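Local atomic coordinates of glycoside Hydrolase (Bacteroides plebeius, PDB entry 5T3B), a protein that probably hydrolyses glycosidic bonds in polysaccharides, as a glycoside hydrolase of family 50 from a human gut Bacteroides. Residues G352-Y363 and A380-Y391. Sequence-based numbering, arbitrary orientation.
Sequences GKYCDVISINYY and AGGTPFMVTEFY. With EDO (1,2-ethanediol), chain G; EDO (1,2-ethanediol), chain M.
E389 and Y363 meet toward the C-terminal side of two parallel strands, 358-361 and 385-394. Helix 370-379 links them in a beta-alpha-beta unit, consistent with the (beta/alpha)8 barrel of clan GH-A, whose active site lies at this end of the strands. The ladder is parallel by its bonds: I358 N donates to P384 O, while M386 N returns to I358 O at 2.8 Å. The spacing then changes, for I360 N donates to M386 O but Y362 N reaches three residues on, to E389 O at 3.0 Å. The amide N of E389 is left buried with no partner in the model.

The E389 side chain can be traced outward. CB lies 3.2 Å from Y363 OH. CG, placed beside the backbone N and anti to the carbonyl carbon (chi1 -61°), passes 3.4 Å from N361 OD1. The extended chain beyond it lays CD over the N361 amide, the two planes stacked 28° apart. OE1 receives Y363 OH at 2.7 Å on its anti lone pair, the carboxylate turned 75° from the phenol ring, and OE2 forms a salt bridge with R336.

N361 is itself held: its OD1 accepts T388 OG1 at 2.7 Å, and its ND2 donates to N253 and E254. The Y363 ring carries E389 O over one face and a 1,2-ethanediol carbon over the other; its CE1 lies 3.5 Å from Y391 CE1. Replacing Y363 with phenylalanine removes the hydroxyl and would probably leave E389 OE1 without this donor and the carboxylate less firmly oriented.

At the far end, T383 OG1 donates to a lone pair of G352 O at 2.7 Å. Close to Y363, one water donates to Y362 O and accepts from Y391 N.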
# COMPACT_ATOMS: atom_id res chain seq x y z
N GLY A 352 -6.29 4.08 -12.71
CA GLY A 352 -6.74 2.81 -13.31
C GLY A 352 -6.34 2.61 -14.75
O GLY A 352 -6.22 1.47 -15.16
N LYS A 353 -6.13 3.69 -15.46
CA LYS A 353 -5.75 3.60 -16.90
C LYS A 353 -4.32 3.21 -17.03
O LYS A 353 -3.93 2.59 -18.03
CB LYS A 353 -5.97 4.94 -17.60
CG LYS A 353 -7.40 5.26 -17.81
CD LYS A 353 -7.52 6.70 -18.40
CE LYS A 353 -6.83 6.94 -19.70
NZ LYS A 353 -7.08 8.40 -20.09
N TYR A 354 -3.47 3.53 -16.07
CA TYR A 354 -1.98 3.41 -16.20
C TYR A 354 -1.27 2.53 -15.22
O TYR A 354 -0.27 1.90 -15.52
CB TYR A 354 -1.38 4.84 -16.27
CG TYR A 354 -1.88 5.62 -17.41
CD1 TYR A 354 -1.50 5.23 -18.72
CD2 TYR A 354 -2.74 6.66 -17.27
CE1 TYR A 354 -1.92 5.94 -19.83
CE2 TYR A 354 -3.22 7.35 -18.40
CZ TYR A 354 -2.83 6.91 -19.68
OH TYR A 354 -3.20 7.58 -20.82
N CYS A 355 -1.74 2.44 -14.02
CA CYS A 355 -1.12 1.62 -13.01
C CYS A 355 -1.55 0.16 -13.24
O CYS A 355 -2.69 -0.11 -13.59
CB CYS A 355 -1.53 2.04 -11.60
SG CYS A 355 -1.04 3.67 -11.11
N ASP A 356 -0.63 -0.78 -13.04
CA ASP A 356 -1.06 -2.16 -12.97
C ASP A 356 -1.89 -2.47 -11.73
O ASP A 356 -2.83 -3.25 -11.75
CB ASP A 356 0.14 -3.07 -13.07
CG ASP A 356 0.84 -2.90 -14.40
OD1 ASP A 356 0.21 -3.29 -15.44
OD2 ASP A 356 1.99 -2.41 -14.46
N VAL A 357 -1.50 -1.85 -10.61
CA VAL A 357 -2.25 -1.91 -9.35
C VAL A 357 -2.18 -0.49 -8.77
O VAL A 357 -1.11 0.10 -8.79
CB VAL A 357 -1.65 -2.91 -8.34
CG1 VAL A 357 -2.48 -2.99 -7.09
CG2 VAL A 357 -1.48 -4.28 -8.97
N ILE A 358 -3.31 0.00 -8.30
CA ILE A 358 -3.38 1.28 -7.64
C ILE A 358 -2.98 1.11 -6.18
O ILE A 358 -3.61 0.33 -5.47
CB ILE A 358 -4.77 1.89 -7.75
CG1 ILE A 358 -5.20 2.00 -9.21
CG2 ILE A 358 -4.83 3.25 -7.06
CD1 ILE A 358 -6.63 2.34 -9.40
N SER A 359 -1.95 1.81 -5.70
CA SER A 359 -1.62 1.72 -4.29
C SER A 359 -2.29 2.83 -3.52
O SER A 359 -2.29 4.03 -3.94
CB SER A 359 -0.10 1.75 -4.10
OG SER A 359 0.53 2.76 -4.88
N ILE A 360 -2.79 2.46 -2.33
CA ILE A 360 -3.50 3.37 -1.43
C ILE A 360 -2.98 3.13 0.00
O ILE A 360 -3.07 2.01 0.49
CB ILE A 360 -5.01 3.19 -1.52
CG1 ILE A 360 -5.48 3.54 -3.00
CG2 ILE A 360 -5.73 4.00 -0.45
CD1 ILE A 360 -6.94 3.28 -3.27
N ASN A 361 -2.50 4.20 0.64
CA ASN A 361 -2.23 4.17 2.08
C ASN A 361 -3.53 4.50 2.78
O ASN A 361 -4.10 5.51 2.46
CB ASN A 361 -1.18 5.19 2.44
CG ASN A 361 0.22 4.92 1.87
OD1 ASN A 361 0.51 3.85 1.37
ND2 ASN A 361 1.11 5.85 2.06
N TYR A 362 -4.01 3.68 3.69
CA TYR A 362 -5.39 3.76 4.20
C TYR A 362 -5.44 4.06 5.67
O TYR A 362 -5.33 3.17 6.50
CB TYR A 362 -6.18 2.50 3.85
CG TYR A 362 -7.69 2.72 3.67
CD1 TYR A 362 -8.38 3.78 4.26
CD2 TYR A 362 -8.46 1.85 2.89
CE1 TYR A 362 -9.76 3.97 4.05
CE2 TYR A 362 -9.81 2.01 2.72
CZ TYR A 362 -10.45 3.08 3.30
OH TYR A 362 -11.81 3.20 3.08
N TYR A 363 -5.53 5.35 5.99
CA TYR A 363 -5.53 5.87 7.34
C TYR A 363 -6.83 6.59 7.65
O TYR A 363 -7.62 6.95 6.81
CB TYR A 363 -4.37 6.82 7.51
CG TYR A 363 -3.01 6.15 7.48
CD1 TYR A 363 -2.66 5.26 8.47
CD2 TYR A 363 -2.13 6.32 6.43
CE1 TYR A 363 -1.47 4.62 8.48
CE2 TYR A 363 -0.88 5.72 6.45
CZ TYR A 363 -0.56 4.84 7.47
OH TYR A 363 0.66 4.21 7.52
N ALA A 380 -11.74 3.05 -11.64
CA ALA A 380 -10.50 2.53 -12.16
C ALA A 380 -10.70 1.59 -13.35
O ALA A 380 -9.72 1.01 -13.82
CB ALA A 380 -9.78 1.77 -11.09
N GLY A 381 -11.94 1.42 -13.85
CA GLY A 381 -12.11 0.56 -14.97
C GLY A 381 -11.84 -0.89 -14.67
O GLY A 381 -11.45 -1.64 -15.56
N GLY A 382 -11.95 -1.23 -13.39
CA GLY A 382 -11.68 -2.59 -12.94
C GLY A 382 -10.22 -2.88 -12.51
O GLY A 382 -9.91 -3.99 -12.06
N THR A 383 -9.31 -1.91 -12.74
CA THR A 383 -7.92 -2.08 -12.28
C THR A 383 -7.96 -2.17 -10.77
O THR A 383 -8.63 -1.39 -10.14
CB THR A 383 -7.08 -0.89 -12.73
OG1 THR A 383 -7.07 -0.87 -14.16
CG2 THR A 383 -5.67 -0.97 -12.17
N PRO A 384 -7.27 -3.16 -10.20
CA PRO A 384 -7.34 -3.34 -8.72
C PRO A 384 -6.49 -2.35 -7.98
O PRO A 384 -5.63 -1.64 -8.55
CB PRO A 384 -6.86 -4.75 -8.52
CG PRO A 384 -5.81 -4.89 -9.65
CD PRO A 384 -6.48 -4.21 -10.82
N PHE A 385 -6.74 -2.33 -6.67
CA PHE A 385 -5.92 -1.57 -5.74
C PHE A 385 -5.30 -2.53 -4.71
O PHE A 385 -5.73 -3.67 -4.54
CB PHE A 385 -6.71 -0.45 -5.05
CG PHE A 385 -7.68 -0.89 -4.01
CD1 PHE A 385 -8.93 -1.31 -4.33
CD2 PHE A 385 -7.32 -0.84 -2.68
CE1 PHE A 385 -9.85 -1.69 -3.39
CE2 PHE A 385 -8.24 -1.21 -1.67
CZ PHE A 385 -9.51 -1.65 -2.03
N MET A 386 -4.29 -1.99 -4.02
CA MET A 386 -3.69 -2.65 -2.87
C MET A 386 -3.56 -1.60 -1.77
O MET A 386 -3.31 -0.44 -2.08
CB MET A 386 -2.34 -3.26 -3.17
CG MET A 386 -1.28 -2.32 -3.60
SD MET A 386 0.27 -3.07 -4.14
CE MET A 386 0.77 -3.81 -2.64
N VAL A 387 -3.66 -2.02 -0.53
CA VAL A 387 -3.44 -1.14 0.62
C VAL A 387 -1.99 -1.24 0.98
O VAL A 387 -1.52 -2.28 1.45
CB VAL A 387 -4.39 -1.46 1.75
CG1 VAL A 387 -3.98 -0.64 2.99
CG2 VAL A 387 -5.82 -1.20 1.33
N THR A 388 -1.27 -0.17 0.79
CA THR A 388 0.17 -0.18 1.00
C THR A 388 0.59 0.20 2.41
O THR A 388 1.76 -0.01 2.76
CB THR A 388 0.88 0.70 -0.04
OG1 THR A 388 0.08 1.85 -0.36
CG2 THR A 388 1.12 -0.07 -1.32
N GLU A 389 -0.31 0.74 3.20
CA GLU A 389 0.00 1.00 4.60
C GLU A 389 -1.29 1.00 5.40
O GLU A 389 -2.27 1.60 4.97
CB GLU A 389 0.64 2.38 4.86
CG GLU A 389 1.95 2.67 4.17
CD GLU A 389 2.54 4.00 4.44
OE1 GLU A 389 2.14 4.72 5.37
OE2 GLU A 389 3.50 4.35 3.68
N PHE A 390 -1.23 0.40 6.59
CA PHE A 390 -2.25 0.49 7.61
C PHE A 390 -1.60 -0.09 8.89
O PHE A 390 -0.69 -0.91 8.79
CB PHE A 390 -3.53 -0.22 7.26
CG PHE A 390 -3.46 -1.71 7.32
CD1 PHE A 390 -2.75 -2.42 6.34
CD2 PHE A 390 -4.12 -2.44 8.29
CE1 PHE A 390 -2.64 -3.80 6.41
CE2 PHE A 390 -4.02 -3.82 8.33
CZ PHE A 390 -3.28 -4.52 7.40
N TYR A 391 -2.07 0.37 10.06
CA TYR A 391 -1.66 -0.19 11.35
C TYR A 391 -2.43 0.48 12.46
O TYR A 391 -3.08 1.50 12.25
CB TYR A 391 -0.14 0.03 11.63
CG TYR A 391 0.31 1.42 11.78
CD1 TYR A 391 0.51 2.29 10.70
CD2 TYR A 391 0.58 1.97 13.03
CE1 TYR A 391 0.91 3.58 10.87
CE2 TYR A 391 0.96 3.26 13.18
CZ TYR A 391 1.10 4.09 12.12
OH TYR A 391 1.47 5.43 12.29
C1 EDO G . 2.63 6.53 9.00
O1 EDO G . 2.92 6.45 10.29
C2 EDO G . 1.28 7.17 8.87
O2 EDO G . 1.19 8.54 9.34
C1 EDO M . 4.18 -4.49 -16.94
O1 EDO M . 3.88 -3.12 -16.61
C2 EDO M . 3.16 -5.07 -17.94
O2 EDO M . 1.92 -4.73 -17.27
O HOH W 1 -4.44 2.39 9.26